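Local coordinates for uncharacterized protein (Treponema denticola ATCC 35404, PDB 6QNM), which probably binds dioxygen at a di-iron centre within a metallo-beta-lactamase-like fold, at residues K18-G23 against L39-G44; R43-L48 against K72-F77; I76-Q81 against A98-S103. All blocks are in the same frame, centred on the assembly; numbering follows the deposited sequence.

Contact 1. Residues K18-G23 against L39-G44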
loop_
_atom_site.group_PDB
_atom_site.type_symbol
_atom_site.label_atom_id
_atom_site.label_comp_id
_atom_site.label_asym_id
_atom_site.label_seq_id
_atom_site.Cartn_x
_atom_site.Cartn_y
_atom_site.Cartn_z
ATOM N N LYS A 18 -1.646 12.454 27.884
ATOM C CA LYS A 18 -1.642 13.532 26.902
ATOM C C LYS A 18 -1.803 12.956 25.503
ATOM O O LYS A 18 -1.206 11.924 25.179
ATOM C CB LYS A 18 -0.331 14.331 26.946
ATOM C CG LYS A 18 -0.274 15.473 27.942
ATOM C CD LYS A 18 1.144 16.028 28.001
ATOM C CE LYS A 18 1.246 17.235 28.920
ATOM N NZ LYS A 18 0.930 16.892 30.334
ATOM N N PHE A 19 -2.606 13.629 24.678
ATOM C CA PHE A 19 -2.708 13.357 23.247
ATOM C C PHE A 19 -2.256 14.618 22.520
ATOM O O PHE A 19 -2.885 15.671 22.659
ATOM C CB PHE A 19 -4.139 12.968 22.853
ATOM C CG PHE A 19 -4.254 12.336 21.488
ATOM C CD1 PHE A 19 -4.557 10.989 21.358
ATOM C CD2 PHE A 19 -4.081 13.088 20.335
ATOM C CE1 PHE A 19 -4.674 10.404 20.108
ATOM C CE2 PHE A 19 -4.198 12.510 19.082
ATOM C CZ PHE A 19 -4.491 11.167 18.967
ATOM N N ILE A 20 -1.168 14.509 21.754
ATOM C CA ILE A 20 -0.433 15.664 21.248
ATOM C C ILE A 20 -0.371 15.618 19.725
ATOM O O ILE A 20 -0.058 14.574 19.140
ATOM C CB ILE A 20 0.989 15.719 21.839
ATOM C CG1 ILE A 20 0.936 15.789 23.369
ATOM C CG2 ILE A 20 1.763 16.895 21.269
ATOM C CD1 ILE A 20 2.202 15.301 24.049
ATOM N N TRP A 21 -0.647 16.756 19.093
ATOM C CA TRP A 21 -0.430 16.958 17.667
ATOM C C TRP A 21 0.869 17.728 17.474
ATOM O O TRP A 21 1.086 18.754 18.127
ATOM C CB TRP A 21 -1.594 17.737 17.046
ATOM C CG TRP A 21 -1.367 18.224 15.629
ATOM C CD1 TRP A 21 -1.719 17.580 14.476
ATOM C CD2 TRP A 21 -0.774 19.471 15.222
ATOM N NE1 TRP A 21 -1.369 18.337 13.382
ATOM C CE2 TRP A 21 -0.787 19.500 13.812
ATOM C CE3 TRP A 21 -0.222 20.555 15.913
ATOM C CZ2 TRP A 21 -0.276 20.574 13.079
ATOM C CZ3 TRP A 21 0.285 21.619 15.185
ATOM C CH2 TRP A 21 0.253 21.622 13.783
ATOM N N LEU A 22 1.729 17.240 16.588
ATOM C CA LEU A 22 2.943 17.957 16.225
ATOM C C LEU A 22 2.900 18.270 14.740
ATOM O O LEU A 22 2.670 17.374 13.920
ATOM C CB LEU A 22 4.193 17.139 16.552
ATOM C CG LEU A 22 4.323 16.629 17.985
ATOM C CD1 LEU A 22 5.347 15.500 18.065
ATOM C CD2 LEU A 22 4.681 17.769 18.916
ATOM N N GLY A 23 3.111 19.536 14.398
ATOM C CA GLY A 23 3.117 19.922 13.002
ATOM C C GLY A 23 3.797 21.259 12.814
ATOM O O GLY A 23 4.230 21.906 13.769
ATOM N N LEU A 39 1.276 11.995 18.881
ATOM C CA LEU A 39 2.012 11.403 19.987
ATOM C C LEU A 39 1.108 11.304 21.207
ATOM O O LEU A 39 0.425 12.269 21.562
ATOM C CB LEU A 39 3.260 12.232 20.321
ATOM C CG LEU A 39 3.994 11.917 21.627
ATOM C CD1 LEU A 39 4.838 10.665 21.492
ATOM C CD2 LEU A 39 4.860 13.090 22.054
ATOM N N ILE A 40 1.089 10.129 21.827
ATOM C CA ILE A 40 0.413 9.915 23.098
ATOM C C ILE A 40 1.487 9.752 24.159
ATOM O O ILE A 40 2.463 9.020 23.955
ATOM C CB ILE A 40 -0.511 8.683 23.056
ATOM C CG1 ILE A 40 -1.643 8.894 22.048
ATOM C CG2 ILE A 40 -1.074 8.386 24.443
ATOM C CD1 ILE A 40 -2.481 7.653 21.801
ATOM N N VAL A 41 1.323 10.445 25.281
ATOM C CA VAL A 41 2.175 10.257 26.446
ATOM C C VAL A 41 1.283 9.829 27.599
ATOM O O VAL A 41 0.292 10.502 27.910
ATOM C CB VAL A 41 2.970 11.529 26.796
ATOM C CG1 VAL A 41 3.820 11.298 28.044
ATOM C CG2 VAL A 41 3.848 11.939 25.624
ATOM N N ASP A 42 1.620 8.701 28.215
ATOM C CA ASP A 42 0.842 8.151 29.317
ATOM C C ASP A 42 1.802 7.797 30.437
ATOM O O ASP A 42 2.688 6.953 30.253
ATOM C CB ASP A 42 0.040 6.926 28.877
ATOM C CG ASP A 42 -0.926 6.466 29.937
ATOM O OD1 ASP A 42 -0.468 5.822 30.901
ATOM O OD2 ASP A 42 -2.133 6.762 29.816
ATOM N N ARG A 43 1.605 8.422 31.597
ATOM C CA ARG A 43 2.621 8.494 32.650
ATOM C C ARG A 43 3.845 9.120 31.997
ATOM O O ARG A 43 3.746 10.263 31.517
ATOM C CB ARG A 43 2.820 7.118 33.289
ATOM C CG ARG A 43 1.555 6.536 33.897
ATOM C CD ARG A 43 1.246 7.163 35.248
ATOM N NE ARG A 43 -0.162 7.025 35.615
ATOM C CZ ARG A 43 -0.616 6.214 36.568
ATOM N NH1 ARG A 43 -1.915 6.161 36.831
ATOM N NH2 ARG A 43 0.224 5.457 37.261
ATOM N N GLY A 44 4.984 8.446 31.925
ATOM C CA GLY A 44 6.097 9.057 31.232
ATOM C C GLY A 44 6.500 8.323 29.973
ATOM O O GLY A 44 7.629 8.480 29.504
#

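Contact 2. Residues R43-L48 against K72-F77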
loop_
_atom_site.group_PDB
_atom_site.type_symbol
_atom_site.label_atom_id
_atom_site.label_comp_id
_atom_site.label_asym_id
_atom_site.label_seq_id
_atom_site.Cartn_x
_atom_site.Cartn_y
_atom_site.Cartn_z
ATOM N N ARG A 43 1.605 8.422 31.597
ATOM C CA ARG A 43 2.621 8.494 32.650
ATOM C C ARG A 43 3.845 9.120 31.997
ATOM O O ARG A 43 3.746 10.263 31.517
ATOM C CB ARG A 43 2.820 7.118 33.289
ATOM C CG ARG A 43 1.555 6.536 33.897
ATOM C CD ARG A 43 1.246 7.163 35.248
ATOM N NE ARG A 43 -0.162 7.025 35.615
ATOM C CZ ARG A 43 -0.616 6.214 36.568
ATOM N NH1 ARG A 43 -1.915 6.161 36.831
ATOM N NH2 ARG A 43 0.224 5.457 37.261
ATOM N N GLY A 44 4.984 8.446 31.925
ATOM C CA GLY A 44 6.097 9.057 31.232
ATOM C C GLY A 44 6.500 8.323 29.973
ATOM O O GLY A 44 7.629 8.480 29.504
ATOM N N ARG A 45 5.591 7.516 29.423
ATOM C CA ARG A 45 5.878 6.649 28.287
ATOM C C ARG A 45 5.145 7.127 27.038
ATOM O O ARG A 45 4.052 7.696 27.114
ATOM C CB ARG A 45 5.492 5.200 28.595
ATOM C CG ARG A 45 5.868 4.749 30.001
ATOM C CD ARG A 45 7.348 4.970 30.284
ATOM N NE ARG A 45 8.207 4.169 29.417
ATOM C CZ ARG A 45 9.522 4.058 29.575
ATOM N NH1 ARG A 45 10.230 3.305 28.744
ATOM N NH2 ARG A 45 10.130 4.700 30.566
ATOM N N GLY A 46 5.756 6.880 25.882
ATOM C CA GLY A 46 5.296 7.435 24.622
ATOM C C GLY A 46 4.723 6.392 23.680
ATOM O O GLY A 46 5.128 5.227 23.695
ATOM N N VAL A 47 3.757 6.824 22.871
ATOM C CA VAL A 47 3.211 6.053 21.758
ATOM C C VAL A 47 3.264 6.936 20.520
ATOM O O VAL A 47 2.772 8.069 20.546
ATOM C CB VAL A 47 1.762 5.598 22.020
ATOM C CG1 VAL A 47 1.228 4.790 20.826
ATOM C CG2 VAL A 47 1.666 4.806 23.320
ATOM N N LEU A 48 3.856 6.424 19.442
ATOM C CA LEU A 48 3.925 7.134 18.169
ATOM C C LEU A 48 2.915 6.531 17.203
ATOM O O LEU A 48 2.856 5.308 17.043
ATOM C CB LEU A 48 5.328 7.057 17.565
ATOM C CG LEU A 48 6.401 7.991 18.122
ATOM C CD1 LEU A 48 7.735 7.695 17.465
ATOM C CD2 LEU A 48 6.007 9.448 17.906
ATOM N N LYS A 72 11.842 6.834 25.918
ATOM C CA LYS A 72 10.660 6.338 26.602
ATOM C C LYS A 72 9.488 6.085 25.665
ATOM O O LYS A 72 8.361 5.901 26.133
ATOM C CB LYS A 72 10.270 7.311 27.714
ATOM C CG LYS A 72 11.471 7.699 28.571
ATOM C CD LYS A 72 11.084 8.330 29.894
ATOM C CE LYS A 72 12.333 8.699 30.692
ATOM N NZ LYS A 72 12.040 9.028 32.116
ATOM N N ILE A 73 9.723 6.064 24.357
ATOM C CA ILE A 73 8.676 5.678 23.419
ATOM C C ILE A 73 8.666 4.154 23.372
ATOM O O ILE A 73 9.613 3.532 22.880
ATOM C CB ILE A 73 8.901 6.283 22.032
ATOM C CG1 ILE A 73 8.764 7.808 22.093
ATOM C CG2 ILE A 73 7.914 5.696 21.042
ATOM C CD1 ILE A 73 9.212 8.509 20.838
ATOM N N ASP A 74 7.597 3.549 23.894
ATOM C CA ASP A 74 7.493 2.098 24.009
ATOM C C ASP A 74 6.710 1.449 22.880
ATOM O O ASP A 74 6.845 0.238 22.673
ATOM C CB ASP A 74 6.814 1.712 25.330
ATOM C CG ASP A 74 7.528 2.270 26.541
ATOM O OD1 ASP A 74 8.757 2.473 26.471
ATOM O OD2 ASP A 74 6.853 2.501 27.566
ATOM N N THR A 75 5.894 2.210 22.162
ATOM C CA THR A 75 4.946 1.643 21.216
ATOM C C THR A 75 4.893 2.500 19.965
ATOM O O THR A 75 4.820 3.729 20.053
ATOM C CB THR A 75 3.553 1.542 21.847
ATOM O OG1 THR A 75 3.590 0.610 22.935
ATOM C CG2 THR A 75 2.522 1.091 20.826
ATOM N N ILE A 76 4.937 1.852 18.807
ATOM C CA ILE A 76 4.707 2.505 17.525
ATOM C C ILE A 76 3.517 1.824 16.871
ATOM O O ILE A 76 3.472 0.592 16.782
ATOM C CB ILE A 76 5.945 2.435 16.611
ATOM C CG1 ILE A 76 7.089 3.273 17.180
ATOM C CG2 ILE A 76 5.594 2.891 15.201
ATOM C CD1 ILE A 76 8.372 3.151 16.383
ATOM N N PHE A 77 2.559 2.621 16.416
ATOM C CA PHE A 77 1.362 2.111 15.765
ATOM C C PHE A 77 1.399 2.495 14.296
ATOM O O PHE A 77 1.585 3.669 13.963
ATOM C CB PHE A 77 0.093 2.665 16.414
ATOM C CG PHE A 77 -1.162 2.337 15.656
ATOM C CD1 PHE A 77 -1.802 1.122 15.846
ATOM C CD2 PHE A 77 -1.700 3.239 14.751
ATOM C CE1 PHE A 77 -2.955 0.816 15.146
ATOM C CE2 PHE A 77 -2.848 2.938 14.048
ATOM C CZ PHE A 77 -3.476 1.724 14.243
#

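Contact 3. Residues I76-Q81 against A98-S103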
loop_
_atom_site.group_PDB
_atom_site.type_symbol
_atom_site.label_atom_id
_atom_site.label_comp_id
_atom_site.label_asym_id
_atom_site.label_seq_id
_atom_site.Cartn_x
_atom_site.Cartn_y
_atom_site.Cartn_z
ATOM N N ILE A 76 4.937 1.852 18.807
ATOM C CA ILE A 76 4.707 2.505 17.525
ATOM C C ILE A 76 3.517 1.824 16.871
ATOM O O ILE A 76 3.472 0.592 16.782
ATOM C CB ILE A 76 5.945 2.435 16.611
ATOM C CG1 ILE A 76 7.089 3.273 17.180
ATOM C CG2 ILE A 76 5.594 2.891 15.201
ATOM C CD1 ILE A 76 8.372 3.151 16.383
ATOM N N PHE A 77 2.559 2.621 16.416
ATOM C CA PHE A 77 1.362 2.111 15.765
ATOM C C PHE A 77 1.399 2.495 14.296
ATOM O O PHE A 77 1.585 3.669 13.963
ATOM C CB PHE A 77 0.093 2.665 16.414
ATOM C CG PHE A 77 -1.162 2.337 15.656
ATOM C CD1 PHE A 77 -1.802 1.122 15.846
ATOM C CD2 PHE A 77 -1.700 3.239 14.751
ATOM C CE1 PHE A 77 -2.955 0.816 15.146
ATOM C CE2 PHE A 77 -2.848 2.938 14.048
ATOM C CZ PHE A 77 -3.476 1.724 14.243
ATOM N N PHE A 78 1.201 1.511 13.426
ATOM C CA PHE A 78 1.113 1.737 11.992
ATOM C C PHE A 78 -0.294 1.381 11.539
ATOM O O PHE A 78 -0.744 0.247 11.735
ATOM C CB PHE A 78 2.156 0.913 11.236
ATOM C CG PHE A 78 3.534 1.510 11.260
ATOM C CD1 PHE A 78 3.750 2.801 10.807
ATOM C CD2 PHE A 78 4.614 0.783 11.727
ATOM C CE1 PHE A 78 5.017 3.354 10.826
ATOM C CE2 PHE A 78 5.882 1.331 11.748
ATOM C CZ PHE A 78 6.084 2.616 11.301
ATOM N N SER A 79 -0.984 2.354 10.939
ATOM C CA SER A 79 -2.347 2.120 10.478
ATOM C C SER A 79 -2.388 1.081 9.363
ATOM O O SER A 79 -3.357 0.319 9.257
ATOM C CB SER A 79 -2.974 3.436 10.013
ATOM O OG SER A 79 -2.168 4.060 9.032
ATOM N N HIS A 80 -1.358 1.033 8.531
ATOM C CA HIS A 80 -1.289 0.073 7.441
ATOM C C HIS A 80 0.157 0.003 6.981
ATOM O O HIS A 80 1.048 0.620 7.570
ATOM C CB HIS A 80 -2.218 0.473 6.290
ATOM C CG HIS A 80 -1.867 1.785 5.656
ATOM N ND1 HIS A 80 -1.128 1.880 4.497
ATOM C CD2 HIS A 80 -2.150 3.057 6.026
ATOM C CE1 HIS A 80 -0.974 3.153 4.176
ATOM N NE2 HIS A 80 -1.584 3.887 5.088
ATOM N N GLN A 81 0.387 -0.768 5.928
ATOM C CA GLN A 81 1.706 -0.806 5.325
ATOM C C GLN A 81 1.805 0.412 4.422
ATOM O O GLN A 81 0.841 0.770 3.738
ATOM C CB GLN A 81 1.923 -2.117 4.559
ATOM C CG GLN A 81 1.617 -2.102 3.053
ATOM C CD GLN A 81 0.131 -1.988 2.728
ATOM O OE1 GLN A 81 -0.701 -1.720 3.600
ATOM N NE2 GLN A 81 -0.207 -2.197 1.460
ATOM N N ALA A 98 11.017 0.561 20.926
ATOM C CA ALA A 98 9.574 0.396 20.932
ATOM C C ALA A 98 9.135 -0.861 20.193
ATOM O O ALA A 98 9.798 -1.346 19.272
ATOM C CB ALA A 98 8.893 1.606 20.290
ATOM N N LYS A 99 7.987 -1.387 20.616
ATOM C CA LYS A 99 7.249 -2.402 19.869
ATOM C C LYS A 99 6.456 -1.748 18.745
ATOM O O LYS A 99 5.981 -0.619 18.877
ATOM C CB LYS A 99 6.280 -3.162 20.784
ATOM C CG LYS A 99 6.901 -3.677 22.073
ATOM C CD LYS A 99 5.865 -3.719 23.193
ATOM C CE LYS A 99 5.657 -2.359 23.830
ATOM N NZ LYS A 99 4.258 -2.173 24.314
ATOM N N ILE A 100 6.316 -2.463 17.632
ATOM C CA ILE A 100 5.568 -1.985 16.477
ATOM C C ILE A 100 4.304 -2.821 16.353
ATOM O O ILE A 100 4.372 -4.052 16.236
ATOM C CB ILE A 100 6.408 -2.060 15.194
ATOM C CG1 ILE A 100 7.572 -1.069 15.260
ATOM C CG2 ILE A 100 5.540 -1.795 13.982
ATOM C CD1 ILE A 100 8.348 -0.969 13.966
ATOM N N TYR A 101 3.150 -2.162 16.394
ATOM C CA TYR A 101 1.867 -2.819 16.178
ATOM C C TYR A 101 1.416 -2.534 14.753
ATOM O O TYR A 101 1.349 -1.373 14.337
ATOM C CB TYR A 101 0.808 -2.336 17.169
ATOM C CG TYR A 101 1.032 -2.772 18.600
ATOM C CD1 TYR A 101 1.925 -2.092 19.417
ATOM C CD2 TYR A 101 0.335 -3.848 19.140
ATOM C CE1 TYR A 101 2.128 -2.477 20.731
ATOM C CE2 TYR A 101 0.532 -4.238 20.454
ATOM C CZ TYR A 101 1.431 -3.546 21.243
ATOM O OH TYR A 101 1.641 -3.922 22.550
ATOM N N ILE A 102 1.104 -3.591 14.007
ATOM C CA ILE A 102 0.631 -3.456 12.636
ATOM C C ILE A 102 -0.213 -4.679 12.310
ATOM O O ILE A 102 -0.081 -5.731 12.937
ATOM C CB ILE A 102 1.816 -3.295 11.646
ATOM C CG1 ILE A 102 1.336 -2.798 10.279
ATOM C CG2 ILE A 102 2.602 -4.595 11.523
ATOM C CD1 ILE A 102 2.466 -2.407 9.352
ATOM N N SER A 103 -1.093 -4.529 11.320
ATOM C CA SER A 103 -1.983 -5.612 10.926
ATOM C C SER A 103 -1.189 -6.880 10.641
ATOM O O SER A 103 -0.073 -6.830 10.117
ATOM C CB SER A 103 -2.793 -5.208 9.690
ATOM O OG SER A 103 -3.401 -6.337 9.078
HETATM O O HOH W 1 -2.107 -1.999 10.639
#

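Contact 1. Residues K18-G23 against L39-G44
Phe-19 and Ile-40 meet on one face of an antiparallel beta hairpin, made by strands 17-23 and 35-42. The hairpin belongs to one of the two mixed sheets of a metallo-beta-lactamase-like fold. The short strand axes run 154° apart. Two hydrogen-bonded pairs, Lys-18 with Val-41 and Ile-20 with Leu-39, flank the non-hydrogen-bonded pair of Phe-19 and Ile-40. Each of the two outer pairs is closed by two backbone bonds, so the register is fixed at both ends.

The buried side chains pack closely. The CG1 branch of Ile-40 crosses the Phe-19 ring at an oblique angle, and CD1 of Phe-19 lies 3.7 Å from CG1 of Ile-40. Asp-157 of strand 153-157 touches both residues, so this face looks toward the other sheet. On the reverse face Ile-20 and Leu-39 lie side by side and point the same way. With chi1 of Ile-20 at -59°, CG1 sits beside its own backbone N, and the extended branch carries CD1 to 4.0 Å from Leu-39 CD2. The same methyl lies 4.1 Å from Val-41 CG2. Leu-22 adds a looser touch, its CD1 4.5 Å from Leu-39 CB, and it also packs on helix 57-65.

Lys-18 forms the loose, partly exposed end. Lys-18 CB lies 4.3 Å from Val-41 CB, but the rest of the chain leads away from strand 35-42. Its backbone is held more firmly: Lys-18 N donates to Val-41 O at 2.8 Å.

Contact 2. Residues R43-L48 against K72-F77
Arg-45 grips the carboxylate of Asp-74 side-on with two nitrogens. NE of Arg-45 donates to OD2 of Asp-74 at 2.8 Å, and NH1 of Arg-45 to OD1 of Asp-74 at 2.8 Å. Each oxygen uses its syn lone pair. The two planes are nearly coplanar, 25° apart, so this salt bridge limits rotation of both groups. The arginine folds back to reach its partner, with bends at chi2 (-55°) and chi3 (-64°). Lys-72 CB sits 3.8 Å above the centre of the guanidinium plane of Arg-45. The lysine crosses the arginine at about a right angle, its CG and CD still beside NH2 of Arg-45, and only its end leads away.

Behind the ion pair lies the backbone of a beta-alpha-beta unit. Strand 45-49 runs parallel to strand 73-77, and helix 57-65 makes the crossover. The register slips by one residue between Gly-46 and Val-47, a beta bulge. Gly-46 O there accepts Asp-74 N at 3.0 Å and, weakly, Thr-75 N. Gly-46 has no side chain, and its CA comes within 4.0 Å of Ile-73 CA.

Past the bulge the pairing is regular: Leu-48 N donates to Thr-75 O, and Leu-48 O accepts from Phe-77 N. Leu-48 meets Ile-73 at about a right angle, CD1 of Leu-48 lying 3.8 Å from CD1 of Ile-73. On the reverse face Val-47 and Thr-75 lie side by side. Farther out, Trp-92 of helix 89-95 touches both Leu-48 and Ile-76, and Lys-99 NZ bonds to the hydroxyl of Thr-75.

Contact 3. Residues I76-Q81 against A98-S103
With chi1 near -79°, Phe-78 places its ring beside its own backbone N and edge-on to Ile-100. In Ile-100, chi1 of -67° sets CG1 beside the backbone N and turns CG2 anti to it, and CG2 meets that edge near the ring plane. CD2 of Phe-78 lies 3.5 Å from CG2 of Ile-100, a tight touch. One face of the same ring takes CG2 of Ile-76, 3.8 Å above the plane and toward the rim.

The setting is a beta-alpha-beta unit: parallel strands 73-77 and 99-103, joined through helix 89-95. Three backbone bonds join residues 76-81 to 98-103. Ile-76 uses both its N-H and its carbonyl, to Lys-99 O and Tyr-101 N, and Phe-78 N reaches Tyr-101 O at 3.0 Å. Ala-98 CB packs on CG1 of Ile-76 at 4.0 Å. Leu-93 and Ile-89 of helix 89-95 touch Ile-100, so the connecting helix packs on this face.

Beyond Phe-78 the segments spread apart, where metallo-beta-lactamase-like folds usually have a loop carrying metal ligands. CD1 of Ile-102 still touches the other segment, 3.8 Å from Phe-78 CB and 3.8 Å from His-80 O. Gln-81 OE1 bonds to the hydroxyl of Ser-149, and Gln-81 also packs on His-148 of the second subunit. A water spans the widening end: it accepts from Ser-103 N at 2.8 Å and donates to Phe-78 O at 2.8 Å.

From the N terminus, contact 1 comes first and closes the hairpin between strands 17-23 and 35-42. The chain then turns through Arg-43 and Gly-44, which contacts 1 and 2 share. Contact 2 closes the crossover through helix 57-65. Contact 3 starts on Ile-76 and Phe-77, the end of contact 2, and closes the next crossover through helix 89-95. They follow one another, each overlapping the next by two residues; none nests or crosses. Together they join five neighbouring strands of one sheet. Ile-40 O probably bonds to Val-47 N between contacts 1 and 2, and Asp-74 O to Lys-99 N between contacts 2 and 3. Contacts 1 and 3 do not touch, their centres about 17 Å apart.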